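Local atomic coordinates of 3-oxoacyl-[acyl-carrier-protein] synthase 2 (Rickettsia rickettsii, PDB entry 4JGA), a protein that probably catalyses the condensation of malonyl-ACP with a growing acyl-ACP chain, the elongation step of bacterial fatty acid synthesis. Residues G193-M198 and D205-G210; R197-G202 and L263-H268. All coordinates share one frame; numbering follows the deposited sequence.

Contact 1. Residues G193-M198 and D205-G210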
ATOM      1  N   GLY A 193       3.898  -3.141 -11.865  1.00  8.66           N
ATOM      2  CA  GLY A 193       4.622  -2.019 -12.466  1.00  8.97           C
ATOM      3  C   GLY A 193       5.713  -1.498 -11.549  1.00  8.87           C
ATOM      4  O   GLY A 193       6.855  -1.320 -11.968  1.00  8.86           O
ATOM      5  N   ASP A 194       5.376  -1.264 -10.283  1.00  8.84           N
ATOM      6  CA  ASP A 194       6.415  -0.838  -9.315  1.00  9.06           C
ATOM      7  C   ASP A 194       7.536  -1.861  -9.143  1.00  8.94           C
ATOM      8  O   ASP A 194       8.709  -1.501  -9.002  1.00  9.00           O
ATOM      9  CB  ASP A 194       5.795  -0.584  -7.922  1.00  9.07           C
ATOM     10  CG  ASP A 194       4.835   0.594  -7.906  1.00  9.62           C
ATOM     11  OD1 ASP A 194       4.705   1.347  -8.906  1.00  9.98           O
ATOM     12  OD2 ASP A 194       4.179   0.737  -6.853  1.00 10.33           O
ATOM     13  N   ALA A 195       7.177  -3.147  -9.093  1.00  8.80           N
ATOM     14  CA  ALA A 195       8.190  -4.188  -9.008  1.00  8.63           C
ATOM     15  C   ALA A 195       9.116  -4.168 -10.251  1.00  9.01           C
ATOM     16  O   ALA A 195      10.338  -4.353 -10.147  1.00  8.74           O
ATOM     17  CB  ALA A 195       7.522  -5.526  -8.852  1.00  8.71           C
ATOM     18  N   MET A 196       8.545  -3.920 -11.423  1.00  9.34           N
ATOM     19  CA  MET A 196       9.344  -3.809 -12.634  1.00 10.07           C
ATOM     20  C   MET A 196      10.325  -2.643 -12.534  1.00 10.04           C
ATOM     21  O   MET A 196      11.477  -2.767 -12.885  1.00  9.85           O
ATOM     22  CB  MET A 196       8.446  -3.669 -13.848  1.00 10.87           C
ATOM     23  CG  MET A 196       9.172  -3.464 -15.152  1.00 11.80           C
ATOM     24  SD  MET A 196       9.436  -1.710 -15.444  1.00 13.36           S
ATOM     25  CE  MET A 196       7.812  -1.193 -15.925  1.00 13.39           C
ATOM     26  N   ARG A 197       9.840  -1.510 -12.042  1.00 10.18           N
ATOM     27  CA  ARG A 197      10.656  -0.311 -11.910  1.00 10.38           C
ATOM     28  C   ARG A 197      11.803  -0.578 -10.930  1.00 10.41           C
ATOM     29  O   ARG A 197      12.919  -0.128 -11.144  1.00 10.29           O
ATOM     30  CB  ARG A 197       9.812   0.861 -11.438  1.00 10.31           C
ATOM     31  CG  ARG A 197       8.821   1.391 -12.481  1.00 10.79           C
ATOM     32  CD  ARG A 197       9.468   2.305 -13.477  1.00 11.39           C
ATOM     33  NE  ARG A 197       8.658   2.671 -14.639  1.00 11.95           N
ATOM     34  CZ  ARG A 197       7.684   3.587 -14.661  1.00 12.15           C
ATOM     35  NH1 ARG A 197       7.319   4.285 -13.575  1.00 11.87           N
ATOM     36  NH2 ARG A 197       7.044   3.802 -15.806  1.00 12.85           N
ATOM     37  N   MET A 198      11.514  -1.314  -9.873  1.00 10.42           N
ATOM     38  CA  MET A 198      12.539  -1.672  -8.908  1.00 11.41           C
ATOM     39  C   MET A 198      13.727  -2.428  -9.565  1.00 10.61           C
ATOM     40  O   MET A 198      14.894  -2.133  -9.279  1.00 10.38           O
ATOM     41  CB  MET A 198      11.915  -2.497  -7.811  1.00 12.92           C
ATOM     42  CG  MET A 198      12.839  -2.841  -6.672  1.00 15.03           C
ATOM     43  SD  MET A 198      12.688  -1.657  -5.326  1.00 17.76           S
ATOM     44  CE  MET A 198      11.013  -2.124  -4.825  1.00 15.00           C
ATOM     45  N   ASP A 205      17.180  -7.912  -8.111  1.00 10.20           N
ATOM     46  CA  ASP A 205      17.282  -8.795  -9.276  1.00 10.78           C
ATOM     47  C   ASP A 205      16.034  -9.598  -9.552  1.00 10.35           C
ATOM     48  O   ASP A 205      15.764  -9.960 -10.708  1.00 10.24           O
ATOM     49  CB  ASP A 205      18.444  -9.760  -9.091  1.00 11.63           C
ATOM     50  CG  ASP A 205      19.765  -9.054  -9.017  1.00 12.49           C
ATOM     51  OD1 ASP A 205      19.954  -8.080  -9.770  1.00 13.35           O
ATOM     52  OD2 ASP A 205      20.640  -9.504  -8.266  1.00 13.61           O
ATOM     53  N   VAL A 206      15.306  -9.933  -8.491  1.00  9.89           N
ATOM     54  CA  VAL A 206      14.046 -10.695  -8.616  1.00  9.72           C
ATOM     55  C   VAL A 206      12.982 -10.038  -7.738  1.00  9.21           C
ATOM     56  O   VAL A 206      13.288  -9.523  -6.661  1.00  8.70           O
ATOM     57  CB  VAL A 206      14.245 -12.151  -8.185  1.00 10.15           C
ATOM     58  CG1 VAL A 206      12.941 -12.946  -8.284  1.00 10.32           C
ATOM     59  CG2 VAL A 206      15.330 -12.794  -9.029  1.00 10.78           C
ATOM     60  N   MET A 207      11.735 -10.009  -8.222  1.00  9.23           N
ATOM     61  CA  MET A 207      10.623  -9.476  -7.419  1.00  8.91           C
ATOM     62  C   MET A 207       9.413 -10.379  -7.500  1.00  8.82           C
ATOM     63  O   MET A 207       9.080 -10.882  -8.558  1.00  9.13           O
ATOM     64  CB  MET A 207      10.223  -8.072  -7.839  1.00  8.66           C
ATOM     65  CG  MET A 207      11.310  -7.014  -7.650  1.00  8.66           C
ATOM     66  SD  MET A 207      11.645  -6.601  -5.923  1.00  8.54           S
ATOM     67  CE  MET A 207      10.133  -5.791  -5.506  1.00  8.47           C
ATOM     68  N   ILE A 208       8.796 -10.596  -6.345  1.00  8.35           N
ATOM     69  CA  ILE A 208       7.554 -11.316  -6.259  1.00  8.15           C
ATOM     70  C   ILE A 208       6.473 -10.248  -6.184  1.00  7.84           C
ATOM     71  O   ILE A 208       6.466  -9.422  -5.235  1.00  7.55           O
ATOM     72  CB  ILE A 208       7.507 -12.174  -4.972  1.00  8.11           C
ATOM     73  CG1 ILE A 208       8.784 -13.011  -4.783  1.00  8.46           C
ATOM     74  CG2 ILE A 208       6.301 -13.066  -5.013  1.00  8.30           C
ATOM     75  CD1 ILE A 208       9.278 -13.774  -5.999  1.00  8.75           C
ATOM     76  N   ALA A 209       5.580 -10.219  -7.164  1.00  7.79           N
ATOM     77  CA  ALA A 209       4.617  -9.127  -7.225  1.00  7.59           C
ATOM     78  C   ALA A 209       3.214  -9.501  -7.641  1.00  7.73           C
ATOM     79  O   ALA A 209       3.004 -10.402  -8.449  1.00  8.10           O
ATOM     80  CB  ALA A 209       5.149  -8.041  -8.152  1.00  7.66           C
ATOM     81  N   GLY A 210       2.253  -8.761  -7.114  1.00  7.72           N
ATOM     82  CA  GLY A 210       0.842  -8.927  -7.487  1.00  8.01           C
ATOM     83  C   GLY A 210      -0.110  -8.543  -6.365  1.00  7.85           C
ATOM     84  O   GLY A 210       0.229  -7.759  -5.472  1.00  7.65           O
TER
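Ala195 and Ala209 meet methyl to methyl, CB to CB at 3.5 Å, and this is the closest approach between helix residues 193-198 and strand residues 205-210. The same Ala195 CB also lies 3.8 Å from Met207 CB, so one small helix residue rests on two successive inward-facing residues of the strand, Met207 and Ala209. The small Ala195 lets the backbones approach: Ala195 CA and Met207 CA, 6.0 Å apart, are the nearest CA pair of the two segments.

One turn further on, the contact passes to two methionines. Met207 has its CG anti to the carbonyl carbon (chi1 -63°) and bends again at chi2 and chi3, which carries its thioether up beside the helix. There it crosses the side chain of Met198 at about a right angle. The methyl ends touch, Met198 CE to Met207 CE at 3.8 Å, while Met207 SD sits 4.0 Å from Met198 CG. At its base Met207 CG packs against the backbone, 3.8 Å from Ala195 O.

No hydrogen bond joins the two segments; the side chains that meet are apolar, and most of the contact is buried. Ile125 of the adjacent strand 122-127 touches both methionines and extends the apolar layer. On the strand's other face, Val206 and Ile208 pack against side chains of strand 257-265.

Helix and strand run nearly antiparallel, at 164°, and the axes of these short pieces pass within 8.3 Å. A helix laid on the sheet and followed by a strand running back beneath it is the alpha-beta layering of the thiolase fold, to which the ketoacyl synthases belong.

Contact 2. Residues R197-G202 and L263-H268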
ATOM      1  N   ARG A 197       9.840  -1.510 -12.042  1.00 10.18           N
ATOM      2  CA  ARG A 197      10.656  -0.311 -11.910  1.00 10.38           C
ATOM      3  C   ARG A 197      11.803  -0.578 -10.930  1.00 10.41           C
ATOM      4  O   ARG A 197      12.919  -0.128 -11.144  1.00 10.29           O
ATOM      5  CB  ARG A 197       9.812   0.861 -11.438  1.00 10.31           C
ATOM      6  CG  ARG A 197       8.821   1.391 -12.481  1.00 10.79           C
ATOM      7  CD  ARG A 197       9.468   2.305 -13.477  1.00 11.39           C
ATOM      8  NE  ARG A 197       8.658   2.671 -14.639  1.00 11.95           N
ATOM      9  CZ  ARG A 197       7.684   3.587 -14.661  1.00 12.15           C
ATOM     10  NH1 ARG A 197       7.319   4.285 -13.575  1.00 11.87           N
ATOM     11  NH2 ARG A 197       7.044   3.802 -15.806  1.00 12.85           N
ATOM     12  N   MET A 198      11.514  -1.314  -9.873  1.00 10.42           N
ATOM     13  CA  MET A 198      12.539  -1.672  -8.908  1.00 11.41           C
ATOM     14  C   MET A 198      13.727  -2.428  -9.565  1.00 10.61           C
ATOM     15  O   MET A 198      14.894  -2.133  -9.279  1.00 10.38           O
ATOM     16  CB  MET A 198      11.915  -2.497  -7.811  1.00 12.92           C
ATOM     17  CG  MET A 198      12.839  -2.841  -6.672  1.00 15.03           C
ATOM     18  SD  MET A 198      12.688  -1.657  -5.326  1.00 17.76           S
ATOM     19  CE  MET A 198      11.013  -2.124  -4.825  1.00 15.00           C
ATOM     20  N   ILE A 199      13.407  -3.378 -10.446  1.00  9.76           N
ATOM     21  CA  ILE A 199      14.392  -4.153 -11.165  1.00  9.60           C
ATOM     22  C   ILE A 199      15.045  -3.298 -12.237  1.00  9.74           C
ATOM     23  O   ILE A 199      16.266  -3.296 -12.351  1.00  9.62           O
ATOM     24  CB  ILE A 199      13.768  -5.411 -11.774  1.00  9.66           C
ATOM     25  CG1 ILE A 199      13.280  -6.327 -10.642  1.00  9.44           C
ATOM     26  CG2 ILE A 199      14.797  -6.162 -12.615  1.00 10.03           C
ATOM     27  CD1 ILE A 199      12.491  -7.540 -11.084  1.00  9.63           C
ATOM     28  N   LYS A 200      14.240  -2.539 -12.967  1.00  9.76           N
ATOM     29  CA  LYS A 200      14.721  -1.662 -14.049  1.00 10.50           C
ATOM     30  C   LYS A 200      15.834  -0.769 -13.573  1.00 10.66           C
ATOM     31  O   LYS A 200      16.832  -0.587 -14.274  1.00 11.01           O
ATOM     32  CB  LYS A 200      13.591  -0.790 -14.578  1.00 10.71           C
ATOM     33  CG  LYS A 200      13.941   0.152 -15.706  1.00 11.63           C
ATOM     34  CD  LYS A 200      12.691   0.923 -16.137  1.00 12.04           C
ATOM     35  CE  LYS A 200      12.984   1.940 -17.228  1.00 12.98           C
ATOM     36  NZ  LYS A 200      11.783   2.808 -17.402  1.00 13.34           N
ATOM     37  N   HIS A 201      15.686  -0.234 -12.371  1.00 10.40           N
ATOM     38  CA  HIS A 201      16.653   0.740 -11.855  1.00 10.78           C
ATOM     39  C   HIS A 201      17.676   0.127 -10.931  1.00 10.90           C
ATOM     40  O   HIS A 201      18.421   0.835 -10.304  1.00 11.18           O
ATOM     41  CB  HIS A 201      15.897   1.933 -11.226  1.00 10.95           C
ATOM     42  CG  HIS A 201      15.040   2.661 -12.209  1.00 11.16           C
ATOM     43  ND1 HIS A 201      15.570   3.289 -13.313  1.00 11.97           N
ATOM     44  CD2 HIS A 201      13.695   2.783 -12.320  1.00 11.05           C
ATOM     45  CE1 HIS A 201      14.599   3.809 -14.040  1.00 11.99           C
ATOM     46  NE2 HIS A 201      13.452   3.498 -13.469  1.00 11.54           N
ATOM     47  N   GLY A 202      17.714  -1.199 -10.823  1.00 10.86           N
ATOM     48  CA  GLY A 202      18.872  -1.866 -10.220  1.00 11.29           C
ATOM     49  C   GLY A 202      18.785  -2.174  -8.731  1.00 11.17           C
ATOM     50  O   GLY A 202      19.748  -2.641  -8.142  1.00 11.43           O
ATOM     51  N   LEU A 263       9.036 -11.491 -11.371  1.00 10.06           N
ATOM     52  CA  LEU A 263       9.760 -10.649 -12.313  1.00 10.24           C
ATOM     53  C   LEU A 263      11.241 -10.732 -12.015  1.00 10.73           C
ATOM     54  O   LEU A 263      11.661 -10.868 -10.865  1.00 10.66           O
ATOM     55  CB  LEU A 263       9.314  -9.193 -12.241  1.00  9.70           C
ATOM     56  CG  LEU A 263       7.822  -8.893 -12.431  1.00  9.33           C
ATOM     57  CD1 LEU A 263       7.651  -7.374 -12.440  1.00  9.00           C
ATOM     58  CD2 LEU A 263       7.227  -9.539 -13.691  1.00  9.55           C
ATOM     59  N   GLU A 264      12.036 -10.619 -13.064  1.00 11.15           N
ATOM     60  CA  GLU A 264      13.435 -10.883 -12.957  1.00 11.78           C
ATOM     61  C   GLU A 264      14.230 -10.081 -13.971  1.00 12.31           C
ATOM     62  O   GLU A 264      13.790  -9.879 -15.120  1.00 12.21           O
ATOM     63  CB  GLU A 264      13.639 -12.381 -13.124  1.00 12.17           C
ATOM     64  CG  GLU A 264      15.075 -12.867 -12.918  1.00 12.90           C
ATOM     65  CD  GLU A 264      15.155 -14.387 -12.769  1.00 13.41           C
ATOM     66  OE1 GLU A 264      14.088 -15.061 -12.863  1.00 12.89           O
ATOM     67  OE2 GLU A 264      16.286 -14.887 -12.539  1.00 14.01           O
ATOM     68  N   GLU A 265      15.400  -9.608 -13.550  1.00 12.99           N
ATOM     69  CA  GLU A 265      16.293  -8.897 -14.463  1.00 13.90           C
ATOM     70  C   GLU A 265      16.713  -9.889 -15.573  1.00 15.22           C
ATOM     71  O   GLU A 265      16.981 -11.060 -15.312  1.00 15.11           O
ATOM     72  CB  GLU A 265      17.510  -8.360 -13.720  1.00 14.29           C
ATOM     73  CG  GLU A 265      18.406  -7.463 -14.550  1.00 15.00           C
ATOM     74  CD  GLU A 265      19.417  -8.211 -15.394  1.00 16.10           C
ATOM     75  OE1 GLU A 265      19.969  -9.231 -14.926  1.00 16.83           O
ATOM     76  OE2 GLU A 265      19.671  -7.775 -16.541  1.00 16.59           O
ATOM     77  N   TYR A 266      16.748  -9.413 -16.809  1.00 16.21           N
ATOM     78  CA  TYR A 266      16.830 -10.320 -17.941  1.00 17.72           C
ATOM     79  C   TYR A 266      18.106 -11.165 -17.941  1.00 18.37           C
ATOM     80  O   TYR A 266      18.026 -12.355 -18.131  1.00 18.14           O
ATOM     81  CB  TYR A 266      16.677  -9.540 -19.253  1.00 18.82           C
ATOM     82  CG  TYR A 266      16.579 -10.382 -20.499  1.00 20.75           C
ATOM     83  CD1 TYR A 266      16.026 -11.659 -20.458  1.00 21.86           C
ATOM     84  CD2 TYR A 266      17.038  -9.913 -21.713  1.00 22.28           C
ATOM     85  CE1 TYR A 266      15.924 -12.441 -21.589  1.00 23.24           C
ATOM     86  CE2 TYR A 266      16.945 -10.684 -22.866  1.00 23.72           C
ATOM     87  CZ  TYR A 266      16.371 -11.947 -22.803  1.00 24.05           C
ATOM     88  OH  TYR A 266      16.275 -12.758 -23.919  1.00 25.69           O
ATOM     89  N   GLU A 267      19.277 -10.556 -17.778  1.00 19.18           N
ATOM     90  CA  GLU A 267      20.532 -11.331 -17.800  1.00 20.48           C
ATOM     91  C   GLU A 267      20.542 -12.404 -16.704  1.00 19.46           C
ATOM     92  O   GLU A 267      20.891 -13.565 -16.950  1.00 19.60           O
ATOM     93  CB  GLU A 267      21.790 -10.457 -17.690  1.00 22.61           C
ATOM     94  CG  GLU A 267      21.985  -9.441 -18.817  1.00 24.94           C
ATOM     95  CD  GLU A 267      21.984 -10.039 -20.229  1.00 27.38           C
ATOM     96  OE1 GLU A 267      22.700 -11.024 -20.440  1.00 30.80           O
ATOM     97  OE2 GLU A 267      21.268  -9.544 -21.152  1.00 30.16           O
ATOM     98  N   HIS A 268      20.139 -11.993 -15.503  1.00 18.01           N
ATOM     99  CA  HIS A 268      19.965 -12.883 -14.358  1.00 17.62           C
ATOM    100  C   HIS A 268      19.093 -14.106 -14.687  1.00 17.21           C
ATOM    101  O   HIS A 268      19.506 -15.249 -14.446  1.00 17.76           O
ATOM    102  CB  HIS A 268      19.328 -12.092 -13.239  1.00 16.74           C
ATOM    103  CG  HIS A 268      19.362 -12.767 -11.912  1.00 16.53           C
ATOM    104  ND1 HIS A 268      18.397 -13.664 -11.516  1.00 16.12           N
ATOM    105  CD2 HIS A 268      20.198 -12.615 -10.863  1.00 16.86           C
ATOM    106  CE1 HIS A 268      18.670 -14.071 -10.288  1.00 16.24           C
ATOM    107  NE2 HIS A 268      19.742 -13.434  -9.865  1.00 16.68           N
TER
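A Schellman motif ends helix 187-200 close to the start of an N-capped helix, and Ile199, near that helix end, packs on the strand residues just before the new helix. Its two branches do separate jobs. CD1 reaches the strand backbone, 3.4 Å from Leu263 O, and also lies 3.8 Å from Leu263 CB. CG2, anti to the backbone N while CG1 stands beside that N (chi1 -64°), turns to the next corner of the chain, 3.6 Å from Glu265 N and 3.7 Å from Glu265 CB. The contact is therefore a single branched side chain laid along a strand end, largely against main-chain atoms.

Glu265 meets the isoleucine with its backbone N and CA and with CB. Its chain bends at chi2 (-84°) and leads the carboxylate away to the N-terminus of helix 266-271, where, as the N-cap residue, it accepts hydrogen bonds from two backbone amides: His268 N to OE1 at 2.8 Å and Glu267 N to OE2 at 3.1 Å. Both donors approach from above the carboxylate plane. A second carboxylate holds the same turn: His268 ND1 gives a short 2.6 Å bond to Glu264 OE2, which lies in the ring plane and is met on its anti side. Arg272 forms a salt bridge with that oxygen too, which would probably favour a charged carboxylate.

At the helix end, Gly202, with positive phi, is the C-prime residue; its N bonds to Ile199 O, and Tyr203 N to Met198 O. Just before it, His201 stacks on His201 of the second subunit. Val18 of strand 18-26 and Met207 of strand 206-213 also touch Ile199, placing the helix end over three neighbouring strands of the central sheet.

In the fold
Contacts 1 and 2 lie side by side, their centres about 8 Å apart, and both hang on helix 187-200. Along the chain the helix comes first, then strand 206-213, and only after some forty more residues the strand 257-265 that leads into helix 266-271. The two strands are antiparallel neighbours in the large mixed sheet, tied by probable hydrogen bonds from Met207 N to Leu263 O (2.8 Å) and from Glu265 N to Asp205 O (2.9 Å). Met207 CG also packs on Ile199 CG1. One helix thus covers adjoining strands within the N-terminal domain of the ketoacyl synthase, and residues at its end reach the second subunit.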